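Local coordinates for protein Udp-n-acetylglucosamine pyrophosphorylase (Trypanosoma brucei, PDB 4BQH) that probably makes UDP-N-acetylglucosamine and diphosphate from UTP and N-acetylglucosamine 1-phosphate, and is captured here with an allosteric inhibitor, at residues Gly134-Asp139 and Asp446-Ala451; Asn283-Val288 and Arg453-Gln458; Thr465-Ala470 and Arg521-Leu526; Glu513-His518 and Ile534-Asp539. One frame throughout, in Å; residues are numbered along the deposited sequence.

Interaction 1. Residues Gly134-Asp139 and Asp446-Ala451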
loop_
_atom_site.group_PDB
_atom_site.type_symbol
_atom_site.label_atom_id
_atom_site.label_comp_id
_atom_site.label_asym_id
_atom_site.label_seq_id
_atom_site.Cartn_x
_atom_site.Cartn_y
_atom_site.Cartn_z
ATOM N N GLY A 134 9.569 0.351 7.130
ATOM C CA GLY A 134 9.257 1.769 7.300
ATOM C C GLY A 134 10.337 2.563 8.026
ATOM O O GLY A 134 10.394 3.789 7.916
ATOM N N PHE A 135 11.193 1.865 8.767
ATOM C CA PHE A 135 12.311 2.520 9.475
ATOM C C PHE A 135 13.435 2.887 8.502
ATOM O O PHE A 135 14.312 3.720 8.825
ATOM C CB PHE A 135 12.929 1.586 10.551
ATOM C CG PHE A 135 12.058 1.299 11.754
ATOM C CD1 PHE A 135 10.678 1.180 11.667
ATOM C CD2 PHE A 135 12.657 1.050 12.988
ATOM C CE1 PHE A 135 9.918 0.868 12.778
ATOM C CE2 PHE A 135 11.895 0.751 14.105
ATOM C CZ PHE A 135 10.525 0.656 13.999
ATOM N N PHE A 136 13.442 2.260 7.325
ATOM C CA PHE A 136 14.574 2.373 6.387
ATOM C C PHE A 136 14.808 3.801 5.902
ATOM O O PHE A 136 13.855 4.511 5.533
ATOM C CB PHE A 136 14.380 1.438 5.186
ATOM C CG PHE A 136 15.544 1.414 4.229
ATOM C CD1 PHE A 136 16.674 0.643 4.503
ATOM C CD2 PHE A 136 15.506 2.149 3.044
ATOM C CE1 PHE A 136 17.758 0.631 3.628
ATOM C CE2 PHE A 136 16.583 2.130 2.163
ATOM C CZ PHE A 136 17.706 1.366 2.458
ATOM N N THR A 137 16.081 4.205 5.895
ATOM C CA THR A 137 16.499 5.533 5.421
ATOM C C THR A 137 17.336 5.361 4.165
ATOM O O THR A 137 18.391 4.715 4.191
ATOM C CB THR A 137 17.291 6.287 6.522
ATOM O OG1 THR A 137 16.437 6.452 7.659
ATOM C CG2 THR A 137 17.747 7.656 6.049
ATOM N N CYS A 138 16.862 5.909 3.055
ATOM C CA CYS A 138 17.604 5.829 1.798
ATOM C C CYS A 138 18.851 6.704 1.819
ATOM O O CYS A 138 18.781 7.878 2.165
ATOM C CB CYS A 138 16.730 6.270 0.629
ATOM S SG CYS A 138 15.385 5.150 0.234
ATOM N N ASP A 139 19.989 6.114 1.442
ATOM C CA ASP A 139 21.189 6.879 1.146
ATOM C C ASP A 139 20.981 7.622 -0.151
ATOM O O ASP A 139 20.171 7.217 -1.002
ATOM C CB ASP A 139 22.387 5.946 0.975
ATOM C CG ASP A 139 22.688 5.152 2.223
ATOM O OD1 ASP A 139 22.494 5.679 3.343
ATOM O OD2 ASP A 139 23.111 3.993 2.074
ATOM N N ASP A 446 14.718 -2.622 -8.398
ATOM C CA ASP A 446 14.013 -2.304 -7.151
ATOM C C ASP A 446 14.947 -2.041 -5.958
ATOM O O ASP A 446 14.654 -2.424 -4.821
ATOM C CB ASP A 446 13.002 -3.411 -6.777
ATOM C CG ASP A 446 11.893 -3.586 -7.801
ATOM O OD1 ASP A 446 11.712 -2.726 -8.694
ATOM O OD2 ASP A 446 11.184 -4.622 -7.713
ATOM N N THR A 447 16.068 -1.371 -6.210
ATOM C CA THR A 447 16.993 -1.008 -5.140
ATOM C C THR A 447 16.691 0.422 -4.631
ATOM O O THR A 447 16.001 1.187 -5.317
ATOM C CB THR A 447 18.448 -1.011 -5.636
ATOM O OG1 THR A 447 18.622 0.081 -6.539
ATOM C CG2 THR A 447 18.795 -2.330 -6.344
ATOM N N PRO A 448 17.212 0.775 -3.438
ATOM C CA PRO A 448 17.066 2.151 -2.953
ATOM C C PRO A 448 17.614 3.152 -3.960
ATOM O O PRO A 448 16.975 4.147 -4.220
ATOM C CB PRO A 448 17.877 2.151 -1.642
ATOM C CG PRO A 448 17.802 0.733 -1.180
ATOM C CD PRO A 448 17.920 -0.062 -2.450
ATOM N N ALA A 449 18.778 2.873 -4.563
ATOM C CA ALA A 449 19.324 3.812 -5.526
ATOM C C ALA A 449 18.430 4.011 -6.734
ATOM O O ALA A 449 18.387 5.108 -7.286
ATOM C CB ALA A 449 20.725 3.369 -5.966
ATOM N N ASP A 450 17.762 2.937 -7.186
ATOM C CA ASP A 450 16.853 3.026 -8.311
ATOM C C ASP A 450 15.678 3.928 -7.948
ATOM O O ASP A 450 15.279 4.758 -8.756
ATOM C CB ASP A 450 16.341 1.641 -8.770
ATOM C CG ASP A 450 17.441 0.763 -9.406
ATOM O OD1 ASP A 450 18.365 1.277 -10.084
ATOM O OD2 ASP A 450 17.385 -0.474 -9.212
ATOM N N ALA A 451 15.142 3.780 -6.729
ATOM C CA ALA A 451 14.007 4.611 -6.305
ATOM C C ALA A 451 14.426 6.074 -6.142
ATOM O O ALA A 451 13.713 6.959 -6.590
ATOM C CB ALA A 451 13.405 4.092 -5.000
#
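Pro448, the first residue of the long helix 448-471, packs against Phe136 and Cys138 in a small, buried, apolar contact between the start of that helix and the loop running from strand 129-130 to helix 147-166. No hydrogen bond crosses it. The outer end of the Phe136 ring does most of the touching: CZ lies 3.7 Å from CG of Pro448, with CE2 alongside, and the benzene and pyrrolidine side chains cross at about a right angle. With CG of Phe136 anti to its own backbone N (chi1 -176°), the ring extends toward the proline. Cys138 adds a looser touch, SG to Pro448 CB at 4.3 Å, and the nearest CA atoms, those of Cys138 and Pro448, are 6.0 Å apart.

Proline suits the first turn of a helix, where its missing N-H costs no helical hydrogen bond, and its compact ring offers an apolar surface to the phenylalanine. Just before it, Thr447 occupies the N-cap: OG1 accepts from the N of Asp450 at 3.1 Å (156°), while Asp450 OD2 is reached by the N of Thr447 through a weak bond. Asp450 OD1 also pairs with Arg453 one turn on. The loop partner follows the glycine-rich signature and Pro-Lys characteristic of the UDPGP family, and the arrangement at the helix start is a classical capping box.

Interaction 2. Residues Asn283-Val288 and Arg453-Gln458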
loop_
_atom_site.group_PDB
_atom_site.type_symbol
_atom_site.label_atom_id
_atom_site.label_comp_id
_atom_site.label_asym_id
_atom_site.label_seq_id
_atom_site.Cartn_x
_atom_site.Cartn_y
_atom_site.Cartn_z
ATOM N N ASN A 283 7.149 1.851 -1.231
ATOM C CA ASN A 283 7.080 2.659 -2.434
ATOM C C ASN A 283 7.542 4.070 -2.142
ATOM O O ASN A 283 6.788 4.875 -1.586
ATOM C CB ASN A 283 5.659 2.676 -2.980
ATOM C CG ASN A 283 5.559 3.409 -4.294
ATOM O OD1 ASN A 283 6.569 3.862 -4.840
ATOM N ND2 ASN A 283 4.352 3.552 -4.802
ATOM N N LEU A 284 8.786 4.377 -2.510
ATOM C CA LEU A 284 9.324 5.700 -2.220
ATOM C C LEU A 284 8.545 6.801 -2.928
ATOM O O LEU A 284 8.509 7.946 -2.447
ATOM C CB LEU A 284 10.792 5.787 -2.655
ATOM C CG LEU A 284 11.536 7.081 -2.279
ATOM C CD1 LEU A 284 11.664 7.259 -0.765
ATOM C CD2 LEU A 284 12.931 7.092 -2.921
ATOM N N LEU A 285 7.956 6.472 -4.082
ATOM C CA LEU A 285 7.260 7.469 -4.886
ATOM C C LEU A 285 5.740 7.539 -4.624
ATOM O O LEU A 285 5.011 8.146 -5.408
ATOM C CB LEU A 285 7.503 7.215 -6.366
ATOM C CG LEU A 285 8.816 7.694 -7.012
ATOM C CD1 LEU A 285 10.073 7.528 -6.166
ATOM C CD2 LEU A 285 8.922 6.942 -8.331
ATOM N N ALA A 286 5.294 6.968 -3.516
ATOM C CA ALA A 286 3.860 6.799 -3.269
ATOM C C ALA A 286 3.156 8.154 -3.243
ATOM O O ALA A 286 3.612 9.092 -2.571
ATOM C CB ALA A 286 3.631 6.068 -1.962
ATOM N N ASN A 287 2.088 8.263 -4.036
ATOM C CA ASN A 287 1.334 9.489 -4.090
ATOM C C ASN A 287 0.266 9.379 -2.998
ATOM O O ASN A 287 -0.871 8.944 -3.229
ATOM C CB ASN A 287 0.754 9.687 -5.483
ATOM C CG ASN A 287 0.174 11.065 -5.681
ATOM O OD1 ASN A 287 0.041 11.830 -4.729
ATOM N ND2 ASN A 287 -0.170 11.386 -6.909
ATOM N N VAL A 288 0.671 9.770 -1.793
ATOM C CA VAL A 288 -0.104 9.547 -0.565
ATOM C C VAL A 288 -1.242 10.569 -0.445
ATOM O O VAL A 288 -1.013 11.777 -0.564
ATOM C CB VAL A 288 0.818 9.633 0.670
ATOM C CG1 VAL A 288 0.026 9.480 1.956
ATOM C CG2 VAL A 288 1.905 8.578 0.574
ATOM N N ARG A 453 16.874 7.586 -7.707
ATOM C CA ARG A 453 16.973 8.167 -9.044
ATOM C C ARG A 453 15.624 8.647 -9.585
ATOM O O ARG A 453 15.550 9.716 -10.163
ATOM C CB ARG A 453 17.625 7.186 -10.046
ATOM C CG ARG A 453 17.618 7.653 -11.508
ATOM C CD ARG A 453 18.140 6.540 -12.445
ATOM N NE ARG A 453 19.379 6.008 -11.886
ATOM C CZ ARG A 453 19.531 4.771 -11.426
ATOM N NH1 ARG A 453 18.544 3.863 -11.519
ATOM N NH2 ARG A 453 20.682 4.431 -10.910
ATOM N N LEU A 454 14.555 7.861 -9.419
ATOM C CA LEU A 454 13.246 8.295 -9.925
ATOM C C LEU A 454 12.745 9.533 -9.170
ATOM O O LEU A 454 12.170 10.445 -9.780
ATOM C CB LEU A 454 12.203 7.178 -9.786
ATOM C CG LEU A 454 12.497 5.911 -10.623
ATOM C CD1 LEU A 454 11.464 4.842 -10.276
ATOM C CD2 LEU A 454 12.484 6.201 -12.113
ATOM N N LEU A 455 12.972 9.542 -7.865
ATOM C CA LEU A 455 12.524 10.663 -7.006
ATOM C C LEU A 455 13.196 11.950 -7.455
ATOM O O LEU A 455 12.526 12.960 -7.740
ATOM C CB LEU A 455 12.815 10.390 -5.523
ATOM C CG LEU A 455 12.222 11.401 -4.513
ATOM C CD1 LEU A 455 10.702 11.227 -4.385
ATOM C CD2 LEU A 455 12.863 11.285 -3.145
ATOM N N LEU A 456 14.518 11.908 -7.578
ATOM C CA LEU A 456 15.238 13.099 -8.058
ATOM C C LEU A 456 14.813 13.526 -9.455
ATOM O O LEU A 456 14.625 14.710 -9.736
ATOM C CB LEU A 456 16.752 12.887 -7.980
ATOM C CG LEU A 456 17.341 12.580 -6.610
ATOM C CD1 LEU A 456 18.861 12.651 -6.688
ATOM C CD2 LEU A 456 16.820 13.513 -5.534
ATOM N N SER A 457 14.604 12.563 -10.349
ATOM C CA SER A 457 14.168 12.905 -11.689
ATOM C C SER A 457 12.825 13.609 -11.720
ATOM O O SER A 457 12.599 14.515 -12.538
ATOM C CB SER A 457 14.119 11.662 -12.581
ATOM O OG SER A 457 15.442 11.335 -12.946
ATOM N N GLN A 458 11.942 13.200 -10.823
ATOM C CA GLN A 458 10.630 13.807 -10.715
ATOM C C GLN A 458 10.735 15.233 -10.162
ATOM O O GLN A 458 10.129 16.157 -10.702
ATOM C CB GLN A 458 9.751 12.975 -9.782
ATOM C CG GLN A 458 8.348 13.535 -9.736
ATOM C CD GLN A 458 7.436 12.764 -8.813
ATOM O OE1 GLN A 458 7.856 12.251 -7.767
ATOM N NE2 GLN A 458 6.180 12.704 -9.180
#
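Asn283 OD1 is gripped by two backbone N-H groups, that of Leu285 and that of Gly435, and so fixes the bend from which Leu284 and Leu285 reach Leu454 and Leu455. The bond from the N of Leu285 to Asn283 OD1 measures 3.1 Å, with the donor well above the carbonyl plane, and forms an Asx turn. Round the same residues the chain makes a type I beta turn, closed by Ala286 N on Asn283 O at 3.2 Å. Asparagine fits here because its short amide can bond back to the main chain while its ND2 reaches Glu433 O.

The turn belongs to the loop between strand 275-280 of the central mixed sheet and helix 291-300; helix 448-471 packs against it through a cluster of four leucines. Leu285 lies between the two helix residues, one methyl for each. Its CD2 meets CB of Leu454 at 3.6 Å, the side chains crossing at about a right angle, whereas its CD1 stands 4.0 Å from CB of Leu455 as those two slide past each other in opposite directions. Leu284 and Leu455 also cross at about a right angle, and their CD2 methyls meet at 4.2 Å between turn and helix. Leucine's forked end lets one residue serve two neighbours in this largely buried seam. Leu284 further packs on Leu147 and Met150 of helix 147-166, and Leu455 on Leu141.

Interaction 3. Residues Thr465-Ala470 and Arg521-Leu526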
loop_
_atom_site.group_PDB
_atom_site.type_symbol
_atom_site.label_atom_id
_atom_site.label_comp_id
_atom_site.label_asym_id
_atom_site.label_seq_id
_atom_site.Cartn_x
_atom_site.Cartn_y
_atom_site.Cartn_z
ATOM N N THR A 465 9.913 23.074 -14.448
ATOM C CA THR A 465 8.591 23.659 -14.709
ATOM C C THR A 465 8.346 24.962 -13.948
ATOM O O THR A 465 7.836 25.946 -14.521
ATOM C CB THR A 465 7.466 22.650 -14.377
ATOM O OG1 THR A 465 7.616 21.509 -15.225
ATOM C CG2 THR A 465 6.090 23.283 -14.601
ATOM N N ALA A 466 8.699 24.986 -12.661
ATOM C CA ALA A 466 8.527 26.203 -11.866
ATOM C C ALA A 466 9.393 27.348 -12.416
ATOM O O ALA A 466 8.943 28.498 -12.492
ATOM C CB ALA A 466 8.845 25.947 -10.407
ATOM N N LEU A 467 10.621 27.018 -12.821
ATOM C CA LEU A 467 11.532 28.013 -13.388
ATOM C C LEU A 467 11.025 28.576 -14.711
ATOM O O LEU A 467 11.117 29.790 -14.957
ATOM C CB LEU A 467 12.934 27.419 -13.554
ATOM C CG LEU A 467 13.757 27.368 -12.262
ATOM C CD1 LEU A 467 15.021 26.520 -12.411
ATOM C CD2 LEU A 467 14.090 28.785 -11.802
ATOM N N GLU A 468 10.474 27.703 -15.550
ATOM C CA GLU A 468 9.941 28.104 -16.849
ATOM C C GLU A 468 8.686 28.971 -16.732
ATOM O O GLU A 468 8.479 29.870 -17.555
ATOM C CB GLU A 468 9.669 26.896 -17.743
ATOM C CG GLU A 468 10.919 26.323 -18.393
ATOM C CD GLU A 468 10.667 25.010 -19.106
ATOM O OE1 GLU A 468 9.735 24.272 -18.704
ATOM O OE2 GLU A 468 11.406 24.708 -20.067
ATOM N N THR A 469 7.863 28.707 -15.718
ATOM C CA THR A 469 6.700 29.552 -15.459
ATOM C C THR A 469 7.139 30.960 -15.067
ATOM O O THR A 469 6.585 31.944 -15.571
ATOM C CB THR A 469 5.757 28.957 -14.397
ATOM O OG1 THR A 469 5.347 27.657 -14.824
ATOM C CG2 THR A 469 4.505 29.835 -14.239
ATOM N N ALA A 470 8.136 31.044 -14.182
ATOM C CA ALA A 470 8.709 32.327 -13.774
ATOM C C ALA A 470 9.356 33.064 -14.948
ATOM O O ALA A 470 9.268 34.297 -15.031
ATOM C CB ALA A 470 9.691 32.137 -12.634
ATOM N N ARG A 521 16.349 31.639 -4.045
ATOM C CA ARG A 521 17.493 30.888 -3.543
ATOM C C ARG A 521 18.031 29.908 -4.597
ATOM O O ARG A 521 19.242 29.783 -4.786
ATOM C CB ARG A 521 17.118 30.164 -2.248
ATOM C CG ARG A 521 18.147 29.171 -1.721
ATOM C CD ARG A 521 19.267 29.855 -0.953
ATOM N NE ARG A 521 20.439 28.985 -0.840
ATOM C CZ ARG A 521 21.631 29.260 -1.357
ATOM N NH1 ARG A 521 21.834 30.397 -2.013
ATOM N NH2 ARG A 521 22.629 28.396 -1.201
ATOM N N VAL A 522 17.117 29.205 -5.260
ATOM C CA VAL A 522 17.473 28.264 -6.341
ATOM C C VAL A 522 18.210 28.973 -7.468
ATOM O O VAL A 522 19.297 28.537 -7.900
ATOM C CB VAL A 522 16.197 27.584 -6.903
ATOM C CG1 VAL A 522 16.497 26.812 -8.199
ATOM C CG2 VAL A 522 15.582 26.703 -5.829
ATOM N N ILE A 523 17.649 30.084 -7.934
ATOM C CA ILE A 523 18.267 30.854 -8.996
ATOM C C ILE A 523 19.673 31.353 -8.607
ATOM O O ILE A 523 20.589 31.259 -9.420
ATOM C CB ILE A 523 17.354 32.007 -9.479
ATOM C CG1 ILE A 523 16.208 31.411 -10.296
ATOM C CG2 ILE A 523 18.124 33.016 -10.325
ATOM C CD1 ILE A 523 15.119 32.402 -10.644
ATOM N N HIS A 524 19.822 31.825 -7.372
ATOM C CA HIS A 524 21.119 32.304 -6.853
ATOM C C HIS A 524 22.129 31.174 -6.926
ATOM O O HIS A 524 23.236 31.357 -7.426
ATOM C CB HIS A 524 20.947 32.793 -5.425
ATOM C CG HIS A 524 22.171 33.471 -4.845
ATOM N ND1 HIS A 524 23.050 32.832 -4.044
ATOM C CD2 HIS A 524 22.629 34.776 -4.968
ATOM C CE1 HIS A 524 24.025 33.689 -3.681
ATOM N NE2 HIS A 524 23.772 34.870 -4.258
ATOM N N GLN A 525 21.753 29.986 -6.459
ATOM C CA GLN A 525 22.666 28.819 -6.510
ATOM C C GLN A 525 23.063 28.457 -7.921
ATOM O O GLN A 525 24.235 28.171 -8.172
ATOM C CB GLN A 525 21.997 27.588 -5.921
ATOM C CG GLN A 525 21.822 27.634 -4.422
ATOM C CD GLN A 525 20.992 26.464 -3.938
ATOM O OE1 GLN A 525 19.753 26.479 -4.032
ATOM N NE2 GLN A 525 21.667 25.440 -3.429
ATOM N N LEU A 526 22.080 28.422 -8.825
ATOM C CA LEU A 526 22.303 28.016 -10.207
ATOM C C LEU A 526 23.229 28.971 -10.945
ATOM O O LEU A 526 24.087 28.528 -11.725
ATOM C CB LEU A 526 20.997 27.814 -10.980
ATOM C CG LEU A 526 20.152 26.624 -10.520
ATOM C CD1 LEU A 526 18.813 26.674 -11.242
ATOM C CD2 LEU A 526 20.852 25.292 -10.782
#
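Helices 465-470 and 521-526 stand nearly perpendicular, their axes crossing at -98° with a closest approach of 12.1 Å. That spacing is wide, and the nearest CA atoms, those of Leu467 and Ile523, are still 8.5 Å apart, so the gap is bridged by long side chains rather than by close backbones.

Leu467 does the bridging. Its CG stands anti to the carbonyl carbon (chi1 -79°), a torsion that carries the fork toward helix 519-528, where the two methyls divide the surface between them. CD2 comes to 3.7 Å from CG1 of Ile523, the two side chains sliding past each other in opposite directions. CD1 meets CD1 of Leu526 tip to tip at 4.0 Å and more loosely approaches CG1 of Val522 at 4.5 Å. Leu519, one turn earlier on the second helix, also touches Leu467 and completes the face it reaches. Branched aliphatic residues suit the place because their methyls bridge a wide gap between helices and bring no polar atoms that need partners. Helix 485-497 covers the neighbouring surface: Val492 packs on Leu467, and Ala491 on both Ile523 and Leu526.

On the exposed flank of the first helix, Thr469 turns its hydroxyl back onto its own backbone. OG1 donates to Thr465 O at 3.0 Å, and Thr469 N reaches the same oxygen from the opposite face of its plane. Glu468 forms a salt bridge with Arg496 of helix 485-497. No polar bond crosses between the two segments, and what holds them together is dispersion and the burial of hydrocarbon.

Interaction 4. Residues Glu513-His518 and Ile534-Asp539. With SO4 (sulfate ion), chain B.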
loop_
_atom_site.group_PDB
_atom_site.type_symbol
_atom_site.label_atom_id
_atom_site.label_comp_id
_atom_site.label_asym_id
_atom_site.label_seq_id
_atom_site.Cartn_x
_atom_site.Cartn_y
_atom_site.Cartn_z
ATOM N N GLU A 513 3.739 21.968 -6.747
ATOM C CA GLU A 513 3.311 23.267 -6.207
ATOM C C GLU A 513 4.243 23.790 -5.112
ATOM O O GLU A 513 5.036 23.040 -4.518
ATOM C CB GLU A 513 1.883 23.126 -5.626
ATOM C CG GLU A 513 1.813 22.668 -4.164
ATOM C CD GLU A 513 2.314 21.239 -3.921
ATOM O OE1 GLU A 513 2.384 20.439 -4.871
ATOM O OE2 GLU A 513 2.645 20.917 -2.773
ATOM N N GLY A 514 4.153 25.089 -4.827
ATOM C CA GLY A 514 4.774 25.610 -3.628
ATOM C C GLY A 514 6.241 25.950 -3.821
ATOM O O GLY A 514 6.950 26.174 -2.842
ATOM N N LEU A 515 6.697 25.974 -5.072
ATOM C CA LEU A 515 8.123 26.206 -5.359
ATOM C C LEU A 515 8.452 27.667 -5.652
ATOM O O LEU A 515 9.619 28.058 -5.582
ATOM C CB LEU A 515 8.615 25.329 -6.525
ATOM C CG LEU A 515 8.473 23.810 -6.337
ATOM C CD1 LEU A 515 9.092 23.069 -7.518
ATOM C CD2 LEU A 515 9.102 23.368 -5.025
ATOM N N ARG A 516 7.435 28.469 -5.969
ATOM C CA ARG A 516 7.682 29.860 -6.384
ATOM C C ARG A 516 8.503 30.610 -5.344
ATOM O O ARG A 516 9.481 31.280 -5.693
ATOM C CB ARG A 516 6.374 30.611 -6.660
ATOM C CG ARG A 516 6.565 31.807 -7.586
ATOM C CD ARG A 516 5.680 33.016 -7.267
ATOM N NE ARG A 516 4.327 32.677 -6.810
ATOM C CZ ARG A 516 3.358 32.183 -7.584
ATOM N NH1 ARG A 516 3.579 31.938 -8.873
ATOM N NH2 ARG A 516 2.166 31.918 -7.060
ATOM N N GLN A 517 8.115 30.477 -4.078
ATOM C CA GLN A 517 8.761 31.160 -2.951
ATOM C C GLN A 517 10.227 30.758 -2.783
ATOM O O GLN A 517 11.002 31.481 -2.153
ATOM C CB GLN A 517 8.007 30.870 -1.649
ATOM C CG GLN A 517 8.068 29.395 -1.255
ATOM C CD GLN A 517 7.186 29.017 -0.087
ATOM O OE1 GLN A 517 7.391 29.474 1.038
ATOM N NE2 GLN A 517 6.228 28.123 -0.339
ATOM N N HIS A 518 10.605 29.607 -3.345
ATOM C CA HIS A 518 11.979 29.095 -3.217
ATOM C C HIS A 518 12.884 29.461 -4.360
ATOM O O HIS A 518 14.105 29.245 -4.300
ATOM C CB HIS A 518 11.954 27.572 -3.030
ATOM C CG HIS A 518 11.347 27.141 -1.728
ATOM N ND1 HIS A 518 12.022 27.182 -0.561
ATOM C CD2 HIS A 518 10.071 26.661 -1.426
ATOM C CE1 HIS A 518 11.224 26.746 0.433
ATOM N NE2 HIS A 518 10.033 26.422 -0.101
ATOM N N ILE A 534 20.105 20.424 -6.109
ATOM C CA ILE A 534 19.504 21.541 -5.363
ATOM C C ILE A 534 18.560 20.935 -4.322
ATOM O O ILE A 534 17.677 20.135 -4.675
ATOM C CB ILE A 534 18.749 22.477 -6.341
ATOM C CG1 ILE A 534 19.732 23.179 -7.297
ATOM C CG2 ILE A 534 17.878 23.484 -5.579
ATOM C CD1 ILE A 534 20.628 24.181 -6.609
ATOM N N PHE A 535 18.771 21.273 -3.050
ATOM C CA PHE A 535 17.968 20.754 -1.947
ATOM C C PHE A 535 16.938 21.816 -1.515
ATOM O O PHE A 535 17.316 22.910 -1.130
ATOM C CB PHE A 535 18.898 20.334 -0.799
ATOM C CG PHE A 535 18.199 19.711 0.379
ATOM C CD1 PHE A 535 16.990 19.014 0.219
ATOM C CD2 PHE A 535 18.755 19.792 1.646
ATOM C CE1 PHE A 535 16.350 18.455 1.316
ATOM C CE2 PHE A 535 18.121 19.221 2.751
ATOM C CZ PHE A 535 16.908 18.559 2.583
ATOM N N ILE A 536 15.648 21.511 -1.647
ATOM C CA ILE A 536 14.581 22.475 -1.290
ATOM C C ILE A 536 13.830 21.885 -0.092
ATOM O O ILE A 536 13.267 20.795 -0.184
ATOM C CB ILE A 536 13.635 22.791 -2.480
ATOM C CG1 ILE A 536 14.421 23.244 -3.726
ATOM C CG2 ILE A 536 12.577 23.834 -2.070
ATOM C CD1 ILE A 536 13.578 23.584 -4.931
ATOM N N ARG A 537 13.854 22.595 1.039
ATOM C CA ARG A 537 13.217 22.137 2.282
ATOM C C ARG A 537 12.647 23.330 3.034
ATOM O O ARG A 537 13.017 24.477 2.736
ATOM C CB ARG A 537 14.150 21.283 3.176
ATOM C CG ARG A 537 15.297 22.009 3.874
ATOM C CD ARG A 537 16.317 22.484 2.854
ATOM N NE ARG A 537 17.572 22.898 3.475
ATOM C CZ ARG A 537 18.666 23.261 2.804
ATOM N NH1 ARG A 537 18.685 23.276 1.469
ATOM N NH2 ARG A 537 19.750 23.611 3.481
ATOM N N ARG A 538 11.712 23.072 3.944
ATOM C CA ARG A 538 11.166 24.157 4.779
ATOM C C ARG A 538 12.221 24.628 5.755
ATOM O O ARG A 538 13.001 23.827 6.293
ATOM C CB ARG A 538 9.941 23.698 5.560
ATOM C CG ARG A 538 8.660 23.720 4.758
ATOM C CD ARG A 538 7.446 23.972 5.653
ATOM N NE ARG A 538 7.537 23.317 6.963
ATOM C CZ ARG A 538 6.495 22.795 7.628
ATOM N NH1 ARG A 538 5.281 22.810 7.097
ATOM N NH2 ARG A 538 6.671 22.225 8.816
ATOM N N ASP A 539 12.232 25.936 5.991
ATOM C CA ASP A 539 13.145 26.539 6.960
ATOM C C ASP A 539 13.160 25.879 8.335
ATOM O O ASP A 539 14.214 25.800 8.976
ATOM C CB ASP A 539 12.842 28.033 7.108
ATOM C CG ASP A 539 13.529 28.881 6.046
ATOM O OD1 ASP A 539 14.265 28.331 5.191
ATOM O OD2 ASP A 539 13.334 30.113 6.069
HETATM S S SO4 B . 3.311 27.891 -6.630
HETATM O O1 SO4 B . 2.709 29.230 -6.850
HETATM O O2 SO4 B . 3.711 27.357 -7.953
HETATM O O3 SO4 B . 2.307 26.965 -6.039
HETATM O O4 SO4 B . 4.493 28.031 -5.747
#
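A methyl group seated over an imidazole ring is the distinctive feature here: CG2 of Ile536 lies 3.7 Å from the centroid of the His518 ring, 16° off its normal, a CH-pi contact. The closest ring atom is CG of His518, at 3.5 Å from that methyl. In Ile536 the CG2 branch is anti to the backbone N, which presents it to the ring, while the longer branch, CG1 and CD1, runs beside it to Leu515, whose CD2 is 4.5 Å from CD1 of Ile536. A beta-branched residue suits the strand because its two arms can serve the histidine and the leucine at once.

Strand 533-536 runs parallel to strand 501-504, and the chain between them passes through this loop and helix 519-528, so the unit is a beta-alpha-beta crossover. The loop enters the helix through a short 3-10 turn, and at its start sits a sulfate, probably from the crystallisation liquor. Gly514 N gives it a hydrogen bond to O3 (2.9 Å) and Arg516 N another to O4 (3.0 Å). The Arg516 guanidinium folds back through bends at chi2 and chi3 to lay one face toward the ion, with NH2 2.8 Å from O1. Gly514 has a positive phi of 85°, where a CB would press against the carbonyl O of Glu513; glycine avoids that.

The loop therefore has two chemical characters. Toward the strand it is hydrocarbon and ring face, joined without hydrogen bonds; on the sulfate side, an arginine and backbone N-H groups at the start of the 3-10 turn meet the anion, and their positive charge, full or partial, probably helps to hold it.

In the fold
Helix 448-471 connects most of the set: its start serves interaction 1, the next turns interaction 2 and its far part interaction 3. Interactions 1 and 2 adjoin, Ala451 touching Leu284 and Leu285, and lie nearer the centre of the chain than the other two. Interactions 3 and 4 form a second pair, centres about 10 Å apart, fused through Val522 on Ile534 and Ile536, and Ala466 on Leu515. The centres of 1 and 3 are about 28 Å apart; the helix runs from the part of the chain with the central mixed sheet to the C-terminal beta-alpha-beta unit. Interactions 1, 2 and 3 are buried and apolar across their interfaces; interaction 4, partly buried, combines a ring-methyl contact with an anion.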